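Local coordinates for protein Csc2 (Thermofilum pendens, PDB 4TXD) that probably binds RNA as the Cas7-family protein of a type I-D CRISPR system, a zinc-containing part of prokaryotic immunity, at residues 264-269 against 275-280; 106-111 against 342-347. All blocks are in the same frame, centred on the assembly; numbering follows the deposited sequence. Where two conformers were deposited one is given.

Overall arrangement
The two contacts lie about 19 Å apart, centre to centre, and helix 94-115 joins them. Contact 1 is a short antiparallel hairpin whose second arm is the start of strand 277-288 of the large antiparallel sheet; its Leu265 and Leu268 rest on that helix through Thr101, Gln104 and Val100. Farther along the same helix, contact 2 brings 106-111 against the start of helix 343-365, close to the zinc site. In chain order the segments run 106-111, 264-269, 275-280, 342-347, so contact 1 falls between the two halves of contact 2. They meet where Thr264 OG1 packs 3.6 Å from Leu108 CD1, linking the RRM-like sheet region to the zinc-bearing, C-terminal helical side.

Contact 1 (264-269 against 275-280); sequences TLRELG and YGTVRV
Leu268 N donates a nearly straight hydrogen bond to Gly276 O (2.7 Å, 168° at the hydrogen), and Gly276 N returns one to Leu268 O at 3.0 Å. The two segments form an antiparallel beta-hairpin that follows helix 252-263 and feeds strand 277-288 of the RRM-like sheet, where the backbone of Arg279 hydrogen-bonds to that of Arg60 in strand 52-61. Gly276 suits this corner because its phi of 153° would press a beta carbon against the preceding carbonyl oxygen. Farther along, Val278 N donates to Arg266 O at 2.8 Å, which Thr277 CA approaches more weakly through its hydrogen.

Leu268 and Leu265 touch helix 94-115 at Val100 and at Thr101 and Gln104, while Val278 and Val280 lean on strands 65-68 and 52-61. Between the segments Leu268 CD1 meets Val278 CG1 at 3.7 Å, the two side chains roughly perpendicular, and Leu265 CB lies against Val280 CG2. The face of Glu267 and Thr277 is polar. Here the Glu267 chain folds back at chi2 (-66°), bringing OE1 to Thr277 OG1, which donates to it at 2.7 Å on the syn side but well out of the carboxylate plane, while OE2 forms a salt bridge with Arg266 NH1. Threonine serves both partners: its hydroxyl holds the carboxylate, and its methyl CG2 sits 3.8 Å above the centre of the Arg266 guanidinium plane.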
ATOM      1  N   THR A 264      -0.000   5.751   8.538  1.00 27.55           N
ATOM      2  CA  THR A 264      -0.272   5.220   9.867  1.00 23.44           C
ATOM      3  C   THR A 264       0.435   3.916  10.172  1.00 24.14           C
ATOM      4  O   THR A 264       0.226   3.331  11.235  1.00 25.29           O
ATOM      5  CB  THR A 264      -1.789   5.013  10.101  1.00 30.46           C
ATOM      6  OG1 THR A 264      -2.364   4.304   8.996  1.00 29.50           O
ATOM      7  CG2 THR A 264      -2.486   6.368  10.255  1.00 26.06           C
ATOM      8  N   LEU A 265       1.271   3.458   9.247  1.00 23.92           N
ATOM      9  CA  LEU A 265       2.159   2.337   9.520  1.00 24.39           C
ATOM     10  C   LEU A 265       3.052   2.621  10.729  1.00 23.42           C
ATOM     11  O   LEU A 265       3.724   3.651  10.785  1.00 27.61           O
ATOM     12  CB  LEU A 265       3.045   2.035   8.305  1.00 22.48           C
ATOM     13  CG  LEU A 265       2.425   1.324   7.110  1.00 24.42           C
ATOM     14  CD1 LEU A 265       3.403   1.310   5.952  1.00 25.59           C
ATOM     15  CD2 LEU A 265       2.048  -0.093   7.534  1.00 28.53           C
ATOM     16  N   ARG A 266       3.065   1.698  11.673  1.00 24.29           N
ATOM     17  CA  ARG A 266       3.947   1.813  12.820  1.00 26.70           C
ATOM     18  C   ARG A 266       4.537   0.452  13.181  1.00 30.76           C
ATOM     19  O   ARG A 266       5.726   0.203  12.931  1.00 31.89           O
ATOM     20  CB  ARG A 266       3.203   2.432  14.013  1.00 29.52           C
ATOM     21  CG  ARG A 266       4.092   2.628  15.218  1.00 46.82           C
ATOM     22  CD  ARG A 266       3.563   3.682  16.181  1.00 76.31           C
ATOM     23  NE  ARG A 266       4.656   4.286  16.941  1.00 75.62           N
ATOM     24  CZ  ARG A 266       5.177   3.767  18.050  1.00 88.80           C
ATOM     25  NH1 ARG A 266       4.703   2.628  18.539  1.00 91.99           N
ATOM     26  NH2 ARG A 266       6.174   4.388  18.670  1.00 70.54           N
ATOM     27  N   GLU A 267       3.726  -0.440  13.746  1.00 24.57           N
ATOM     28  CA  GLU A 267       4.229  -1.764  14.113  1.00 27.98           C
ATOM     29  C   GLU A 267       4.143  -2.713  12.929  1.00 36.34           C
ATOM     30  O   GLU A 267       3.053  -3.043  12.476  1.00 33.79           O
ATOM     31  CB  GLU A 267       3.457  -2.342  15.300  1.00 38.00           C
ATOM     32  CG  GLU A 267       3.412  -1.437  16.528  1.00 47.75           C
ATOM     33  CD  GLU A 267       4.770  -1.229  17.175  1.00 66.27           C
ATOM     34  OE1 GLU A 267       5.713  -1.992  16.857  1.00 55.06           O
ATOM     35  OE2 GLU A 267       4.892  -0.297  18.009  1.00 52.97           O
ATOM     36  N   LEU A 268       5.297  -3.142  12.426  1.00 29.50           N
ATOM     37  CA  LEU A 268       5.356  -4.015  11.255  1.00 32.13           C
ATOM     38  C   LEU A 268       5.623  -5.434  11.699  1.00 32.20           C
ATOM     39  O   LEU A 268       6.475  -5.675  12.561  1.00 33.56           O
ATOM     40  CB  LEU A 268       6.444  -3.565  10.274  1.00 23.58           C
ATOM     41  CG  LEU A 268       6.404  -2.122   9.765  1.00 26.31           C
ATOM     42  CD1 LEU A 268       7.485  -1.910   8.711  1.00 24.40           C
ATOM     43  CD2 LEU A 268       5.015  -1.759   9.207  1.00 25.79           C
ATOM     44  N   GLY A 269       4.900  -6.377  11.109  1.00 35.17           N
ATOM     45  CA  GLY A 269       5.092  -7.780  11.425  1.00 39.13           C
ATOM     46  C   GLY A 269       4.280  -8.662  10.500  1.00 49.37           C
ATOM     47  O   GLY A 269       4.239  -8.442   9.289  1.00 41.69           O
ATOM     48  N   TYR A 275      10.031  -6.843  10.317  1.00 21.88           N
ATOM     49  CA  TYR A 275       9.548  -6.713  11.735  0.59 24.74           C
ATOM     50  C   TYR A 275      10.193  -5.658  12.733  1.00 28.67           C
ATOM     51  O   TYR A 275      11.325  -5.373  12.545  1.00 25.74           O
ATOM     52  CB  TYR A 275       9.833  -8.068  12.397  0.59 28.85           C
ATOM     53  CG  TYR A 275       9.370  -9.218  11.529  0.59 29.77           C
ATOM     54  CD1 TYR A 275       8.042  -9.635  11.552  0.59 29.10           C
ATOM     55  CD2 TYR A 275      10.244  -9.848  10.646  0.59 27.86           C
ATOM     56  CE1 TYR A 275       7.605 -10.661  10.740  0.59 36.29           C
ATOM     57  CE2 TYR A 275       9.814 -10.876   9.833  0.59 27.62           C
ATOM     58  CZ  TYR A 275       8.494 -11.277   9.882  0.59 35.90           C
ATOM     59  OH  TYR A 275       8.056 -12.299   9.074  0.59 39.55           O
ATOM     60  N   GLY A 276       9.313  -4.793  13.198  1.00 25.42           N
ATOM     61  CA  GLY A 276       9.786  -3.704  14.039  1.00 23.23           C
ATOM     62  C   GLY A 276       8.877  -2.498  13.951  1.00 27.24           C
ATOM     63  O   GLY A 276       7.798  -2.570  13.359  1.00 24.54           O
ATOM     64  N   THR A 277       9.317  -1.385  14.529  1.00 21.45           N
ATOM     65  CA  THR A 277       8.518  -0.165  14.536  1.00 21.96           C
ATOM     66  C   THR A 277       9.067   0.884  13.584  1.00 22.31           C
ATOM     67  O   THR A 277      10.260   1.187  13.594  1.00 23.74           O
ATOM     68  CB  THR A 277       8.453   0.431  15.964  1.00 28.63           C
ATOM     69  OG1 THR A 277       8.030  -0.589  16.878  1.00 33.15           O
ATOM     70  CG2 THR A 277       7.496   1.608  16.017  1.00 27.63           C
ATOM     71  N   VAL A 278       8.196   1.451  12.756  1.00 20.73           N
ATOM     72  CA  VAL A 278       8.615   2.506  11.858  1.00 19.91           C
ATOM     73  C   VAL A 278       7.765   3.746  12.052  1.00 31.42           C
ATOM     74  O   VAL A 278       6.726   3.707  12.709  1.00 26.39           O
ATOM     75  CB  VAL A 278       8.525   2.091  10.365  1.00 21.41           C
ATOM     76  CG1 VAL A 278       9.413   0.873  10.094  1.00 25.19           C
ATOM     77  CG2 VAL A 278       7.063   1.828   9.961  1.00 19.63           C
ATOM     78  N   ARG A 279       8.238   4.839  11.473  1.00 23.94           N
ATOM     79  CA  ARG A 279       7.431   6.019  11.242  1.00 28.54           C
ATOM     80  C   ARG A 279       7.511   6.351   9.758  1.00 23.54           C
ATOM     81  O   ARG A 279       8.596   6.442   9.169  1.00 21.56           O
ATOM     82  CB  ARG A 279       7.894   7.206  12.096  1.00 31.07           C
ATOM     83  CG  ARG A 279       7.036   8.441  11.882  1.00 36.70           C
ATOM     84  CD  ARG A 279       7.388   9.588  12.822  1.00 60.84           C
ATOM     85  NE  ARG A 279       6.564  10.762  12.536  1.00 67.13           N
ATOM     86  CZ  ARG A 279       6.995  11.850  11.902  1.00 71.34           C
ATOM     87  NH1 ARG A 279       8.258  11.936  11.505  1.00 60.49           N
ATOM     88  NH2 ARG A 279       6.165  12.862  11.679  1.00 65.58           N
ATOM     89  N   VAL A 280       6.346   6.500   9.145  1.00 26.05           N
ATOM     90  CA  VAL A 280       6.265   6.780   7.728  1.00 20.21           C
ATOM     91  C   VAL A 280       5.775   8.189   7.534  1.00 26.12           C
ATOM     92  O   VAL A 280       4.845   8.618   8.218  1.00 35.03           O
ATOM     93  CB  VAL A 280       5.307   5.794   6.999  1.00 27.65           C
ATOM     94  CG1 VAL A 280       5.200   6.143   5.520  1.00 28.90           C
ATOM     95  CG2 VAL A 280       5.771   4.334   7.199  1.00 21.53           C
TER
HETATM   96  O   HOH W   1       3.812   6.167  10.551  1.00 23.27           O
HETATM   97  O   HOH W   2       6.170   5.270  15.087  1.00 46.70           O

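Contact 2 (106-111 against 342-347); sequences LQLLRE and GLFKDL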
ATOM      1  N   LEU A 106      -6.411  -3.000   6.421  1.00 22.27           N
ATOM      2  CA  LEU A 106      -7.297  -3.971   6.979  1.00 24.44           C
ATOM      3  C   LEU A 106      -7.566  -3.703   8.464  1.00 40.92           C
ATOM      4  O   LEU A 106      -8.673  -3.855   8.940  1.00 25.66           O
ATOM      5  CB  LEU A 106      -6.752  -5.359   6.758  1.00 20.64           C
ATOM      6  CG  LEU A 106      -7.547  -6.466   7.391  1.00 31.44           C
ATOM      7  CD1 LEU A 106      -9.030  -6.316   7.135  1.00 31.10           C
ATOM      8  CD2 LEU A 106      -7.065  -7.841   7.028  1.00 30.64           C
ATOM      9  N   GLN A 107      -6.532  -3.291   9.177  1.00 29.31           N
ATOM     10  CA  GLN A 107      -6.692  -3.031  10.612  1.00 25.88           C
ATOM     11  C   GLN A 107      -7.533  -1.772  10.795  1.00 22.75           C
ATOM     12  O   GLN A 107      -8.378  -1.707  11.690  1.00 28.70           O
ATOM     13  CB  GLN A 107      -5.325  -2.912  11.305  1.00 29.12           C
ATOM     14  CG  GLN A 107      -5.385  -2.881  12.844  1.00 34.97           C
ATOM     15  CD  GLN A 107      -6.099  -4.085  13.445  1.00 40.30           C
ATOM     16  OE1 GLN A 107      -6.017  -5.208  12.931  1.00 54.44           O
ATOM     17  NE2 GLN A 107      -6.818  -3.850  14.539  1.00 57.64           N
ATOM     18  N   LEU A 108      -7.325  -0.782   9.931  1.00 22.28           N
ATOM     19  CA  LEU A 108      -8.109   0.438   9.973  1.00 25.23           C
ATOM     20  C   LEU A 108      -9.573   0.121   9.664  1.00 39.26           C
ATOM     21  O   LEU A 108     -10.470   0.682  10.294  1.00 25.95           O
ATOM     22  CB  LEU A 108      -7.554   1.481   8.998  1.00 24.29           C
ATOM     23  CG  LEU A 108      -6.156   2.017   9.360  1.00 26.37           C
ATOM     24  CD1 LEU A 108      -5.644   2.922   8.273  1.00 22.13           C
ATOM     25  CD2 LEU A 108      -6.196   2.776  10.688  1.00 24.83           C
ATOM     26  N   LEU A 109      -9.808  -0.790   8.715  1.00 29.62           N
ATOM     27  CA  LEU A 109     -11.172  -1.228   8.383  1.00 31.23           C
ATOM     28  C   LEU A 109     -11.836  -1.924   9.556  1.00 28.82           C
ATOM     29  O   LEU A 109     -13.039  -1.756   9.795  1.00 28.87           O
ATOM     30  CB  LEU A 109     -11.177  -2.173   7.170  1.00 21.72           C
ATOM     31  CG  LEU A 109     -10.929  -1.495   5.830  1.00 28.21           C
ATOM     32  CD1 LEU A 109     -10.598  -2.532   4.747  1.00 23.73           C
ATOM     33  CD2 LEU A 109     -12.143  -0.652   5.450  1.00 22.04           C
ATOM     34  N   ARG A 110     -11.059  -2.727  10.274  1.00 23.74           N
ATOM     35  CA  ARG A 110     -11.583  -3.385  11.459  1.00 33.07           C
ATOM     36  C   ARG A 110     -11.943  -2.366  12.541  1.00 34.74           C
ATOM     37  O   ARG A 110     -12.964  -2.501  13.217  1.00 32.58           O
ATOM     38  CB  ARG A 110     -10.585  -4.396  11.989  1.00 28.95           C
ATOM     39  CG  ARG A 110     -10.570  -5.688  11.209  1.00 29.04           C
ATOM     40  CD  ARG A 110      -9.353  -6.509  11.569  1.00 32.78           C
ATOM     41  NE  ARG A 110      -9.327  -7.787  10.868  1.00 33.79           N
ATOM     42  CZ  ARG A 110      -8.225  -8.511  10.689  1.00 50.09           C
ATOM     43  NH1 ARG A 110      -7.057  -8.067  11.146  1.00 35.90           N
ATOM     44  NH2 ARG A 110      -8.285  -9.671  10.042  1.00 34.68           N
ATOM     45  N   GLU A 111     -11.121  -1.335  12.688  1.00 29.74           N
ATOM     46  CA  GLU A 111     -11.401  -0.297  13.675  1.00 35.55           C
ATOM     47  C   GLU A 111     -12.581   0.573  13.258  1.00 31.08           C
ATOM     48  O   GLU A 111     -13.323   1.078  14.110  1.00 31.55           O
ATOM     49  CB  GLU A 111     -10.156   0.557  13.918  1.00 30.50           C
ATOM     50  CG  GLU A 111      -9.087  -0.215  14.701  1.00 26.81           C
ATOM     51  CD  GLU A 111      -7.815   0.585  14.944  1.00 32.83           C
ATOM     52  OE1 GLU A 111      -7.763   1.795  14.603  1.00 31.64           O
ATOM     53  OE2 GLU A 111      -6.866  -0.021  15.480  1.00 33.55           O
ATOM     54  N   GLY A 342     -17.349   9.157   8.327  1.00 31.79           N
ATOM     55  CA  GLY A 342     -16.198   9.818   7.734  1.00 32.73           C
ATOM     56  C   GLY A 342     -15.733   9.166   6.435  1.00 43.23           C
ATOM     57  O   GLY A 342     -16.491   8.452   5.775  1.00 33.55           O
ATOM     58  N   LEU A 343     -14.478   9.416   6.070  1.00 30.13           N
ATOM     59  CA  LEU A 343     -13.909   8.903   4.818  1.00 28.19           C
ATOM     60  C   LEU A 343     -14.088   7.392   4.589  1.00 22.59           C
ATOM     61  O   LEU A 343     -14.251   6.959   3.446  1.00 29.11           O
ATOM     62  CB  LEU A 343     -12.412   9.234   4.744  1.00 31.33           C
ATOM     63  CG  LEU A 343     -11.711   8.738   3.474  1.00 29.87           C
ATOM     64  CD1 LEU A 343     -11.529   9.885   2.491  1.00 33.71           C
ATOM     65  CD2 LEU A 343     -10.387   8.066   3.798  1.00 37.92           C
ATOM     66  N   PHE A 344     -14.041   6.588   5.643  1.00 23.61           N
ATOM     67  CA  PHE A 344     -14.081   5.139   5.431  1.00 26.34           C
ATOM     68  C   PHE A 344     -15.464   4.666   5.004  1.00 35.83           C
ATOM     69  O   PHE A 344     -15.614   3.561   4.480  1.00 26.92           O
ATOM     70  CB  PHE A 344     -13.621   4.375   6.675  1.00 21.61           C
ATOM     71  CG  PHE A 344     -12.135   4.052   6.662  1.00 24.15           C
ATOM     72  CD1 PHE A 344     -11.211   5.036   6.337  1.00 31.07           C
ATOM     73  CD2 PHE A 344     -11.675   2.776   6.947  1.00 27.95           C
ATOM     74  CE1 PHE A 344      -9.843   4.754   6.302  1.00 39.43           C
ATOM     75  CE2 PHE A 344     -10.306   2.480   6.915  1.00 30.30           C
ATOM     76  CZ  PHE A 344      -9.391   3.474   6.593  1.00 26.40           C
ATOM     77  N   LYS A 345     -16.474   5.503   5.215  1.00 28.50           N
ATOM     78  CA  LYS A 345     -17.788   5.211   4.669  1.00 30.70           C
ATOM     79  C   LYS A 345     -17.733   5.364   3.153  1.00 25.36           C
ATOM     80  O   LYS A 345     -18.227   4.515   2.408  1.00 29.91           O
ATOM     81  CB  LYS A 345     -18.855   6.133   5.272  1.00 31.46           C
ATOM     82  CG  LYS A 345     -20.291   5.738   4.915  1.00 28.60           C
ATOM     83  CD  LYS A 345     -21.287   6.763   5.466  1.00 31.24           C
ATOM     84  CE  LYS A 345     -22.731   6.405   5.117  1.00 43.10           C
ATOM     85  NZ  LYS A 345     -23.717   7.405   5.643  1.00 37.18           N
ATOM     86  N   ASP A 346     -17.119   6.444   2.695  1.00 19.57           N
ATOM     87  CA  ASP A 346     -17.008   6.672   1.270  1.00 25.24           C
ATOM     88  C   ASP A 346     -16.062   5.651   0.641  1.00 26.00           C
ATOM     89  O   ASP A 346     -16.237   5.270  -0.515  1.00 24.78           O
ATOM     90  CB  ASP A 346     -16.551   8.090   1.000  1.00 29.27           C
ATOM     91  CG  ASP A 346     -17.533   9.108   1.534  1.00 51.50           C
ATOM     92  OD1 ASP A 346     -18.737   8.967   1.242  1.00 38.95           O
ATOM     93  OD2 ASP A 346     -17.110  10.023   2.266  1.00 42.12           O
ATOM     94  N   LEU A 347     -15.090   5.193   1.421  1.00 24.46           N
ATOM     95  CA  LEU A 347     -14.181   4.145   0.971  1.00 27.52           C
ATOM     96  C   LEU A 347     -14.938   2.842   0.704  1.00 30.26           C
ATOM     97  O   LEU A 347     -14.724   2.171  -0.307  1.00 23.84           O
ATOM     98  CB  LEU A 347     -13.081   3.908   2.007  1.00 24.59           C
ATOM     99  CG  LEU A 347     -12.056   2.823   1.659  1.00 23.54           C
ATOM    100  CD1 LEU A 347     -11.210   3.219   0.430  1.00 21.87           C
ATOM    101  CD2 LEU A 347     -11.183   2.464   2.887  1.00 21.85           C
TER
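Beside the zinc site formed by Cys146, Asp165, Cys168 and Cys171, two helices cross; the axes of the two short segments pass 11.2 Å apart at closest approach, with 111° between their directions. At that separation the backbones stay well apart, and one large side chain spans the gap: Phe344 of helix 343-365 reaches across to Leu108 and Leu109 of helix 94-115. Its outer ring atoms press on the helix itself. Phe344 CE2 lies 3.6 Å from Leu108 CB, which approaches the ring obliquely, and Leu109 N sits near the ring plane, 3.8 Å from Phe344 CE2 at the edge. A slim aromatic edge suits this place because it can come close to the backbone between two leucines.

Helix 94-115 packs here against helix 252-263 as well, the two helices that, as in an RRM fold, pack on one face of the sheet; Leu108, the leucine on that side, also touches Tyr260 and Ser261. Leu109 turns instead toward the metal-binding region, its side chain about 6 Å from the zinc ion at the nearest atoms and in touch with Pro169, next to Cys168. Leu109 CD2 touches Phe344 CD2 at 3.8 Å.

With CG anti to the backbone N (chi1 180°), Leu347 lays its chain back along Phe344, one helical turn earlier, and Leu347 CD2 rests 4.0 Å above the centre of the aromatic ring. That same methyl of Leu347 meets Leu109 CD2 at 4.1 Å, while Leu347 also packs on Pro169 and Ile173 of helix 169-174.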